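Local coordinates for TIR protein (Paracoccus denitrificans PD1222, PDB 3H16), which is of unknown function but belongs to the TIR-domain family, with a flavodoxin-like fold of a parallel five-stranded sheet between helices, at residues L39-A48 against V141-I152; L57-I67 against K88-L98. All coordinates share one frame; numbering follows the deposited sequence.

Interaction 1: residues L39-A48 against V141-I152; sequences LAHTLRAAGA and VDEIVADLMAII
Val145 stands at the middle of this helix pair and shares its two methyls among four residues of 39-48. With CG1 anti to the backbone N (chi1 167°), that methyl meets Ala46 CB at 3.8 Å and also touches Leu43 CD2. The other methyl, CG2, packs against Thr42 CG2 at 3.5 Å, while Leu39 CD1 reaches it from the preceding turn. Leu43 CD2 continues past Val145 to Leu148 CD1, 4.0 Å away, the two leucines crossing at about a right angle. Met149, bent at chi2 and chi3, lays CG against the methyl of Ala46 and puts SD 3.7 Å from Ala48 CB; Ile152 CD1 touches that same CB. No hydrogen bond spans the interface, and Thr42 OG1 turns back to Ala38 O of its own helix. Gly47 closes helix 32-45 with positive phi in a Schellman motif, which brings Ala48 round to face Met149. On the side facing the sheet, Leu43 and Leu148 both rest on Ile78 of strand 74-81. The crossing angle of -50° is near that expected when i/i+4 ridges fit into grooves, here between two helices lying side by side on one face of the alpha/beta TIR sheet.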
loop_
_atom_site.group_PDB
_atom_site.type_symbol
_atom_site.label_atom_id
_atom_site.label_comp_id
_atom_site.label_asym_id
_atom_site.label_seq_id
_atom_site.Cartn_x
_atom_site.Cartn_y
_atom_site.Cartn_z
ATOM N N LEU B 39 3.687 -0.213 -20.780
ATOM C CA LEU B 39 3.713 0.401 -19.461
ATOM C C LEU B 39 4.510 1.715 -19.437
ATOM O O LEU B 39 4.088 2.698 -18.821
ATOM C CB LEU B 39 4.284 -0.609 -18.453
ATOM C CG LEU B 39 4.663 -0.176 -17.033
ATOM C CD1 LEU B 39 3.588 0.732 -16.447
ATOM C CD2 LEU B 39 4.862 -1.427 -16.170
ATOM N N ALA B 40 5.657 1.724 -20.113
ATOM C CA ALA B 40 6.523 2.903 -20.167
ATOM C C ALA B 40 5.823 4.063 -20.855
ATOM O O ALA B 40 5.902 5.201 -20.399
ATOM C CB ALA B 40 7.818 2.572 -20.902
ATOM N N HIS B 41 5.143 3.765 -21.956
ATOM C CA HIS B 41 4.417 4.781 -22.707
ATOM C C HIS B 41 3.346 5.391 -21.801
ATOM O O HIS B 41 3.310 6.613 -21.596
ATOM C CB HIS B 41 3.761 4.158 -23.945
ATOM C CG HIS B 41 3.194 5.161 -24.901
ATOM N ND1 HIS B 41 3.986 5.992 -25.663
ATOM C CD2 HIS B 41 1.914 5.480 -25.202
ATOM C CE1 HIS B 41 3.218 6.779 -26.394
ATOM N NE2 HIS B 41 1.957 6.490 -26.133
ATOM N N THR B 42 2.495 4.525 -21.248
ATOM C CA THR B 42 1.417 4.948 -20.359
ATOM C C THR B 42 1.906 5.787 -19.187
ATOM O O THR B 42 1.277 6.781 -18.835
ATOM C CB THR B 42 0.663 3.746 -19.812
ATOM O OG1 THR B 42 0.224 2.940 -20.907
ATOM C CG2 THR B 42 -0.542 4.196 -19.003
ATOM N N LEU B 43 3.016 5.384 -18.579
ATOM C CA LEU B 43 3.580 6.128 -17.466
ATOM C C LEU B 43 4.067 7.516 -17.893
ATOM O O LEU B 43 3.802 8.509 -17.210
ATOM C CB LEU B 43 4.738 5.347 -16.852
ATOM C CG LEU B 43 4.457 4.393 -15.692
ATOM C CD1 LEU B 43 5.731 3.610 -15.373
ATOM C CD2 LEU B 43 4.000 5.182 -14.475
ATOM N N ARG B 44 4.785 7.596 -19.012
ATOM C CA ARG B 44 5.284 8.888 -19.493
ATOM C C ARG B 44 4.127 9.811 -19.869
ATOM O O ARG B 44 4.164 11.012 -19.598
ATOM C CB ARG B 44 6.205 8.697 -20.698
ATOM C CG ARG B 44 7.484 7.974 -20.366
ATOM C CD ARG B 44 8.379 7.849 -21.574
ATOM N NE ARG B 44 9.458 6.898 -21.329
ATOM C CZ ARG B 44 10.350 6.525 -22.241
ATOM N NH1 ARG B 44 10.299 7.025 -23.469
ATOM N NH2 ARG B 44 11.286 5.640 -21.928
ATOM N N ALA B 45 3.103 9.240 -20.495
ATOM C CA ALA B 45 1.921 9.996 -20.886
ATOM C C ALA B 45 1.293 10.601 -19.645
ATOM O O ALA B 45 0.628 11.632 -19.728
ATOM C CB ALA B 45 0.914 9.086 -21.576
ATOM N N ALA B 46 1.500 9.963 -18.497
ATOM C CA ALA B 46 0.931 10.465 -17.254
ATOM C C ALA B 46 1.879 11.426 -16.549
ATOM O O ALA B 46 1.571 11.936 -15.467
ATOM C CB ALA B 46 0.568 9.315 -16.329
ATOM N N GLY B 47 3.037 11.671 -17.151
ATOM C CA GLY B 47 3.963 12.613 -16.553
ATOM C C GLY B 47 5.182 12.056 -15.851
ATOM O O GLY B 47 5.961 12.817 -15.284
ATOM N N ALA B 48 5.367 10.742 -15.870
ATOM C CA ALA B 48 6.539 10.185 -15.212
ATOM C C ALA B 48 7.713 10.159 -16.179
ATOM O O ALA B 48 7.538 10.024 -17.389
ATOM C CB ALA B 48 6.244 8.777 -14.695
ATOM N N VAL B 141 -3.458 -1.503 -16.651
ATOM C CA VAL B 141 -2.211 -0.767 -16.586
ATOM C C VAL B 141 -2.475 0.682 -16.188
ATOM O O VAL B 141 -1.663 1.300 -15.495
ATOM C CB VAL B 141 -1.486 -0.783 -17.913
ATOM C CG1 VAL B 141 -0.175 0.003 -17.797
ATOM C CG2 VAL B 141 -1.227 -2.224 -18.320
ATOM N N ASP B 142 -3.616 1.222 -16.611
ATOM C CA ASP B 142 -3.956 2.599 -16.272
ATOM C C ASP B 142 -4.135 2.782 -14.774
ATOM O O ASP B 142 -3.607 3.726 -14.183
ATOM C CB ASP B 142 -5.233 3.034 -16.990
ATOM C CG ASP B 142 -5.054 3.106 -18.487
ATOM O OD1 ASP B 142 -4.110 3.780 -18.929
ATOM O OD2 ASP B 142 -5.851 2.486 -19.218
ATOM N N GLU B 143 -4.882 1.876 -14.161
ATOM C CA GLU B 143 -5.118 1.958 -12.731
ATOM C C GLU B 143 -3.790 1.863 -12.008
ATOM O O GLU B 143 -3.527 2.640 -11.090
ATOM C CB GLU B 143 -6.069 0.849 -12.280
ATOM C CG GLU B 143 -7.506 1.069 -12.716
ATOM C CD GLU B 143 -8.380 -0.163 -12.510
ATOM O OE1 GLU B 143 -8.267 -1.125 -13.304
ATOM O OE2 GLU B 143 -9.177 -0.169 -11.550
ATOM N N ILE B 144 -2.943 0.929 -12.436
ATOM C CA ILE B 144 -1.632 0.773 -11.812
ATOM C C ILE B 144 -0.811 2.055 -12.003
ATOM O O ILE B 144 -0.123 2.502 -11.084
ATOM C CB ILE B 144 -0.841 -0.422 -12.405
ATOM C CG1 ILE B 144 -1.544 -1.736 -12.067
ATOM C CG2 ILE B 144 0.567 -0.443 -11.835
ATOM C CD1 ILE B 144 -0.888 -2.968 -12.678
ATOM N N VAL B 145 -0.888 2.642 -13.196
ATOM C CA VAL B 145 -0.150 3.860 -13.475
ATOM C C VAL B 145 -0.649 5.007 -12.584
ATOM O O VAL B 145 0.147 5.838 -12.129
ATOM C CB VAL B 145 -0.262 4.247 -14.960
ATOM C CG1 VAL B 145 0.243 5.663 -15.167
ATOM C CG2 VAL B 145 0.558 3.275 -15.803
ATOM N N ALA B 146 -1.955 5.051 -12.325
ATOM C CA ALA B 146 -2.490 6.094 -11.452
ATOM C C ALA B 146 -1.874 5.915 -10.057
ATOM O O ALA B 146 -1.483 6.894 -9.423
ATOM C CB ALA B 146 -4.003 6.015 -11.377
ATOM N N ASP B 147 -1.781 4.669 -9.587
ATOM C CA ASP B 147 -1.183 4.394 -8.281
ATOM C C ASP B 147 0.290 4.811 -8.249
ATOM O O ASP B 147 0.757 5.390 -7.266
ATOM C CB ASP B 147 -1.287 2.902 -7.930
ATOM C CG ASP B 147 -2.729 2.442 -7.734
ATOM O OD1 ASP B 147 -3.510 3.194 -7.108
ATOM O OD2 ASP B 147 -3.075 1.327 -8.193
ATOM N N LEU B 148 1.018 4.515 -9.326
ATOM C CA LEU B 148 2.429 4.857 -9.406
ATOM C C LEU B 148 2.656 6.368 -9.417
ATOM O O LEU B 148 3.607 6.861 -8.810
ATOM C CB LEU B 148 3.054 4.215 -10.643
ATOM C CG LEU B 148 3.085 2.686 -10.612
ATOM C CD1 LEU B 148 3.443 2.161 -11.976
ATOM C CD2 LEU B 148 4.081 2.203 -9.575
ATOM N N MET B 149 1.786 7.101 -10.105
ATOM C CA MET B 149 1.898 8.554 -10.156
ATOM C C MET B 149 1.590 9.105 -8.770
ATOM O O MET B 149 2.176 10.096 -8.339
ATOM C CB MET B 149 0.923 9.147 -11.175
ATOM C CG MET B 149 1.261 8.834 -12.619
ATOM S SD MET B 149 2.985 9.212 -13.044
ATOM C CE MET B 149 2.972 10.985 -12.963
ATOM N N ALA B 150 0.665 8.454 -8.072
ATOM C CA ALA B 150 0.303 8.877 -6.732
ATOM C C ALA B 150 1.514 8.723 -5.828
ATOM O O ALA B 150 1.799 9.597 -5.011
ATOM C CB ALA B 150 -0.821 8.035 -6.218
ATOM N N ILE B 151 2.219 7.602 -5.986
ATOM C CA ILE B 151 3.407 7.294 -5.197
ATOM C C ILE B 151 4.567 8.215 -5.553
ATOM O O ILE B 151 5.382 8.556 -4.697
ATOM C CB ILE B 151 3.834 5.821 -5.396
ATOM C CG1 ILE B 151 2.798 4.893 -4.757
ATOM C CG2 ILE B 151 5.196 5.569 -4.769
ATOM C CD1 ILE B 151 3.105 3.416 -4.921
ATOM N N ILE B 152 4.647 8.615 -6.813
ATOM C CA ILE B 152 5.706 9.518 -7.240
ATOM C C ILE B 152 5.492 10.899 -6.609
ATOM O O ILE B 152 6.438 11.526 -6.129
ATOM C CB ILE B 152 5.716 9.680 -8.777
ATOM C CG1 ILE B 152 6.447 8.511 -9.425
ATOM C CG2 ILE B 152 6.378 10.992 -9.167
ATOM C CD1 ILE B 152 6.571 8.651 -10.933
#

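Interaction 2: residues L57-I67 against K88-L98; sequences LRPGDSLRRSI and KEWPQKELDGL
Leu63 gives a worked example of one side chain joining several elements, since it meets Trp90, Glu94, Leu95 and Leu98 in turn. Its CB lies over a face of the indole, 4.3 Å from the centroid of the six-membered ring and offset toward the rim, a CH-pi contact; the same carbon also touches Glu94 CG at 3.6 Å. A chi1 of 177° turns CG away from the backbone N, and the chain runs on past Glu94 O until CD2 ends 3.7 Å from Leu95 CD2, with Leu98 CD2 close by. One turn further along the helix, Ile67 CD1 packs on Leu98 CD1 at 3.5 Å. Residues 58-62 form the BB loop of the TIR fold, between strand 50-57 and helix 63-73, and Trp90 to Leu95 follow the outline of the W-C-x-x-E-L pattern found in many TIR domains, with Pro91 replacing its cysteine. The indole is held from several sides: Lys88 CB lies on the face opposite Leu63, Asp61 O sits in the ring plane 3.2 Å from CZ3, Leu57 CB meets the edge at CH2, and NE1 bonds Phe85 O. Lys88 itself bends so that CD packs on the Pro59 ring, 3.5 Å from Pro59 CD, while NZ goes on to His84 O and Glu30. Ser62 holds the N-cap position, its OG accepting almost straight from Arg65 N (174°) and donating to Glu94 OE1, which also takes Arg64 N, although the position of OE1 is less certain. Arg64 carries its guanidinium over Gly97, with Gly97 N 3.9 Å above the plane and Lys93 O at the edge.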
loop_
_atom_site.group_PDB
_atom_site.type_symbol
_atom_site.label_atom_id
_atom_site.label_comp_id
_atom_site.label_asym_id
_atom_site.label_seq_id
_atom_site.Cartn_x
_atom_site.Cartn_y
_atom_site.Cartn_z
ATOM N N LEU B 57 16.904 -7.922 -18.523
ATOM C CA LEU B 57 17.749 -8.927 -17.910
ATOM C C LEU B 57 17.811 -10.252 -18.676
ATOM O O LEU B 57 16.853 -10.655 -19.350
ATOM C CB LEU B 57 17.283 -9.147 -16.472
ATOM C CG LEU B 57 17.353 -7.857 -15.635
ATOM C CD1 LEU B 57 16.603 -8.038 -14.328
ATOM C CD2 LEU B 57 18.808 -7.485 -15.375
ATOM N N ARG B 58 18.964 -10.909 -18.565
ATOM C CA ARG B 58 19.233 -12.195 -19.204
ATOM C C ARG B 58 19.901 -13.111 -18.171
ATOM O O ARG B 58 20.597 -12.632 -17.273
ATOM C CB ARG B 58 20.150 -11.990 -20.408
ATOM C CG ARG B 58 19.597 -10.980 -21.404
ATOM C CD ARG B 58 20.559 -10.724 -22.550
ATOM N NE ARG B 58 21.832 -10.181 -22.093
ATOM C CZ ARG B 58 22.849 -9.900 -22.901
ATOM N NH1 ARG B 58 22.741 -10.112 -24.208
ATOM N NH2 ARG B 58 23.976 -9.405 -22.404
ATOM N N PRO B 59 19.708 -14.441 -18.294
ATOM C CA PRO B 59 20.300 -15.390 -17.345
ATOM C C PRO B 59 21.747 -15.039 -17.094
ATOM O O PRO B 59 22.491 -14.812 -18.037
ATOM C CB PRO B 59 20.161 -16.734 -18.057
ATOM C CG PRO B 59 18.952 -16.548 -18.915
ATOM C CD PRO B 59 19.169 -15.155 -19.465
ATOM N N GLY B 60 22.147 -14.981 -15.831
ATOM C CA GLY B 60 23.529 -14.658 -15.544
ATOM C C GLY B 60 23.720 -13.222 -15.117
ATOM O O GLY B 60 24.450 -12.962 -14.157
ATOM N N ASP B 61 23.078 -12.292 -15.823
ATOM C CA ASP B 61 23.183 -10.878 -15.478
ATOM C C ASP B 61 23.045 -10.704 -13.979
ATOM O O ASP B 61 22.477 -11.561 -13.295
ATOM C CB ASP B 61 22.090 -10.054 -16.159
ATOM C CG ASP B 61 22.359 -9.830 -17.622
ATOM O OD1 ASP B 61 23.514 -9.498 -17.969
ATOM O OD2 ASP B 61 21.414 -9.971 -18.425
ATOM N N SER B 62 23.556 -9.588 -13.472
ATOM C CA SER B 62 23.487 -9.306 -12.049
ATOM C C SER B 62 22.317 -8.406 -11.678
ATOM O O SER B 62 22.420 -7.178 -11.773
ATOM C CB SER B 62 24.781 -8.644 -11.572
ATOM O OG SER B 62 24.649 -8.169 -10.236
ATOM N N LEU B 63 21.208 -9.008 -11.255
ATOM C CA LEU B 63 20.052 -8.225 -10.838
ATOM C C LEU B 63 20.575 -7.244 -9.794
ATOM O O LEU B 63 20.195 -6.072 -9.772
ATOM C CB LEU B 63 18.996 -9.137 -10.214
ATOM C CG LEU B 63 17.741 -8.465 -9.646
ATOM C CD1 LEU B 63 17.076 -7.604 -10.722
ATOM C CD2 LEU B 63 16.782 -9.540 -9.134
ATOM N N ARG B 64 21.472 -7.745 -8.946
ATOM C CA ARG B 64 22.100 -6.958 -7.889
ATOM C C ARG B 64 22.549 -5.579 -8.381
ATOM O O ARG B 64 21.975 -4.560 -8.006
ATOM C CB ARG B 64 23.314 -7.717 -7.332
ATOM C CG ARG B 64 23.142 -8.272 -5.929
ATOM C CD ARG B 64 22.914 -7.151 -4.926
ATOM N NE ARG B 64 22.686 -7.650 -3.571
ATOM C CZ ARG B 64 22.366 -6.881 -2.533
ATOM N NH1 ARG B 64 22.231 -5.570 -2.691
ATOM N NH2 ARG B 64 22.178 -7.422 -1.336
ATOM N N ARG B 65 23.574 -5.565 -9.230
ATOM C CA ARG B 65 24.133 -4.325 -9.758
ATOM C C ARG B 65 23.136 -3.510 -10.551
ATOM O O ARG B 65 23.155 -2.279 -10.497
ATOM C CB ARG B 65 25.358 -4.615 -10.636
ATOM C CG ARG B 65 26.530 -5.235 -9.886
ATOM C CD ARG B 65 27.765 -5.362 -10.766
ATOM N NE ARG B 65 28.862 -6.012 -10.053
ATOM C CZ ARG B 65 28.867 -7.293 -9.693
ATOM N NH1 ARG B 65 27.834 -8.072 -9.978
ATOM N NH2 ARG B 65 29.904 -7.793 -9.037
ATOM N N SER B 66 22.273 -4.191 -11.296
ATOM C CA SER B 66 21.273 -3.502 -12.097
ATOM C C SER B 66 20.381 -2.636 -11.214
ATOM O O SER B 66 20.045 -1.504 -11.577
ATOM C CB SER B 66 20.412 -4.511 -12.862
ATOM O OG SER B 66 19.438 -3.848 -13.659
ATOM N N ILE B 67 19.999 -3.176 -10.058
ATOM C CA ILE B 67 19.143 -2.464 -9.121
ATOM C C ILE B 67 19.873 -1.267 -8.525
ATOM O O ILE B 67 19.303 -0.181 -8.416
ATOM C CB ILE B 67 18.661 -3.401 -7.983
ATOM C CG1 ILE B 67 17.735 -4.476 -8.551
ATOM C CG2 ILE B 67 17.895 -2.616 -6.934
ATOM C CD1 ILE B 67 16.417 -3.945 -9.068
ATOM N N LYS B 88 14.704 -17.104 -14.968
ATOM C CA LYS B 88 16.089 -16.664 -15.122
ATOM C C LYS B 88 16.993 -17.332 -14.079
ATOM O O LYS B 88 18.218 -17.278 -14.185
ATOM C CB LYS B 88 16.195 -15.138 -14.992
ATOM C CG LYS B 88 15.592 -14.341 -16.145
ATOM C CD LYS B 88 16.420 -14.469 -17.407
ATOM C CE LYS B 88 15.756 -13.778 -18.571
ATOM N NZ LYS B 88 14.390 -14.304 -18.730
ATOM N N GLU B 89 16.384 -17.953 -13.070
ATOM C CA GLU B 89 17.129 -18.637 -12.013
ATOM C C GLU B 89 18.077 -17.723 -11.235
ATOM O O GLU B 89 19.288 -17.933 -11.239
ATOM C CB GLU B 89 17.943 -19.798 -12.595
ATOM C CG GLU B 89 17.127 -20.925 -13.194
ATOM C CD GLU B 89 17.975 -22.153 -13.479
ATOM O OE1 GLU B 89 18.943 -22.046 -14.263
ATOM O OE2 GLU B 89 17.678 -23.226 -12.913
ATOM N N TRP B 90 17.540 -16.714 -10.568
ATOM C CA TRP B 90 18.395 -15.821 -9.806
ATOM C C TRP B 90 18.688 -16.476 -8.470
ATOM O O TRP B 90 17.792 -17.055 -7.858
ATOM C CB TRP B 90 17.696 -14.489 -9.531
ATOM C CG TRP B 90 17.048 -13.846 -10.706
ATOM C CD1 TRP B 90 15.715 -13.824 -10.995
ATOM C CD2 TRP B 90 17.695 -13.105 -11.737
ATOM N NE1 TRP B 90 15.490 -13.110 -12.141
ATOM C CE2 TRP B 90 16.690 -12.656 -12.621
ATOM C CE3 TRP B 90 19.028 -12.772 -12.002
ATOM C CZ2 TRP B 90 16.973 -11.892 -13.754
ATOM C CZ3 TRP B 90 19.311 -12.010 -13.128
ATOM C CH2 TRP B 90 18.283 -11.578 -13.992
ATOM N N PRO B 91 19.944 -16.406 -8.001
ATOM C CA PRO B 91 20.307 -17.005 -6.710
ATOM C C PRO B 91 19.644 -16.161 -5.623
ATOM O O PRO B 91 19.291 -15.004 -5.873
ATOM C CB PRO B 91 21.827 -16.869 -6.675
ATOM C CG PRO B 91 22.214 -16.812 -8.133
ATOM C CD PRO B 91 21.142 -15.938 -8.717
ATOM N N GLN B 92 19.471 -16.712 -4.426
ATOM C CA GLN B 92 18.840 -15.945 -3.349
ATOM C C GLN B 92 19.571 -14.620 -3.098
ATOM O O GLN B 92 18.947 -13.573 -2.928
ATOM C CB GLN B 92 18.816 -16.761 -2.051
ATOM C CG GLN B 92 18.329 -15.981 -0.834
ATOM C CD GLN B 92 16.843 -15.688 -0.878
ATOM O OE1 GLN B 92 16.022 -16.606 -0.850
ATOM N NE2 GLN B 92 16.488 -14.408 -0.946
ATOM N N LYS B 93 20.898 -14.681 -3.076
ATOM C CA LYS B 93 21.720 -13.505 -2.833
ATOM C C LYS B 93 21.509 -12.420 -3.900
ATOM O O LYS B 93 21.880 -11.260 -3.707
ATOM C CB LYS B 93 23.195 -13.922 -2.784
ATOM C CG LYS B 93 24.123 -12.910 -2.128
ATOM C CD LYS B 93 25.552 -13.445 -2.016
ATOM C CE LYS B 93 25.631 -14.667 -1.106
ATOM N NZ LYS B 93 27.018 -15.209 -1.024
ATOM N N GLU B 94 20.904 -12.792 -5.022
ATOM C CA GLU B 94 20.673 -11.837 -6.095
ATOM C C GLU B 94 19.316 -11.154 -5.909
ATOM O O GLU B 94 19.087 -10.055 -6.411
ATOM C CB GLU B 94 20.722 -12.558 -7.443
ATOM C CG GLU B 94 21.067 -11.668 -8.620
ATOM C CD GLU B 94 22.510 -11.204 -8.589
ATOM O OE1 GLU B 94 22.890 -10.379 -9.447
ATOM O OE2 GLU B 94 23.266 -11.668 -7.711
ATOM N N LEU B 95 18.423 -11.817 -5.180
ATOM C CA LEU B 95 17.096 -11.290 -4.928
ATOM C C LEU B 95 17.058 -10.356 -3.731
ATOM O O LEU B 95 16.278 -9.408 -3.714
ATOM C CB LEU B 95 16.116 -12.439 -4.699
ATOM C CG LEU B 95 15.885 -13.300 -5.942
ATOM C CD1 LEU B 95 14.757 -14.291 -5.702
ATOM C CD2 LEU B 95 15.542 -12.378 -7.123
ATOM N N ASP B 96 17.914 -10.618 -2.744
ATOM C CA ASP B 96 17.972 -9.834 -1.505
ATOM C C ASP B 96 17.869 -8.306 -1.592
ATOM O O ASP B 96 17.225 -7.680 -0.746
ATOM C CB ASP B 96 19.232 -10.201 -0.702
ATOM C CG ASP B 96 19.188 -11.626 -0.142
ATOM O OD1 ASP B 96 18.074 -12.155 0.083
ATOM O OD2 ASP B 96 20.271 -12.207 0.090
ATOM N N GLY B 97 18.501 -7.698 -2.589
ATOM C CA GLY B 97 18.437 -6.251 -2.700
ATOM C C GLY B 97 17.062 -5.742 -3.099
ATOM O O GLY B 97 16.684 -4.612 -2.784
ATOM N N LEU B 98 16.312 -6.598 -3.784
ATOM C CA LEU B 98 14.981 -6.279 -4.284
ATOM C C LEU B 98 13.926 -6.059 -3.204
ATOM O O LEU B 98 12.756 -5.831 -3.514
ATOM C CB LEU B 98 14.530 -7.404 -5.215
ATOM C CG LEU B 98 13.645 -7.072 -6.412
ATOM C CD1 LEU B 98 14.298 -5.991 -7.270
ATOM C CD2 LEU B 98 13.436 -8.336 -7.229
#

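Interactions 1 and 2 occupy opposite faces of the central sheet and opposite sides of the chain's centre. Their own centres are about 25 Å apart and their nearest atoms about 13 Å, so they do not touch. Along the chain, interaction 2 is nested in the loop that interaction 1 closes. Strand 109-113 serves both: Ile112 and Leu110 lie beneath the helices of interaction 1, whereas Ile109 meets Ile67 and Leu98 of interaction 2. Across the two-chain assembly the contact is one-sided: Asp147 in 141-152 bonds Gln92 N of the second subunit and packs on Trp90 of that subunit, whereas no residue of the second subunit touches 57-67 or 88-98 of this chain.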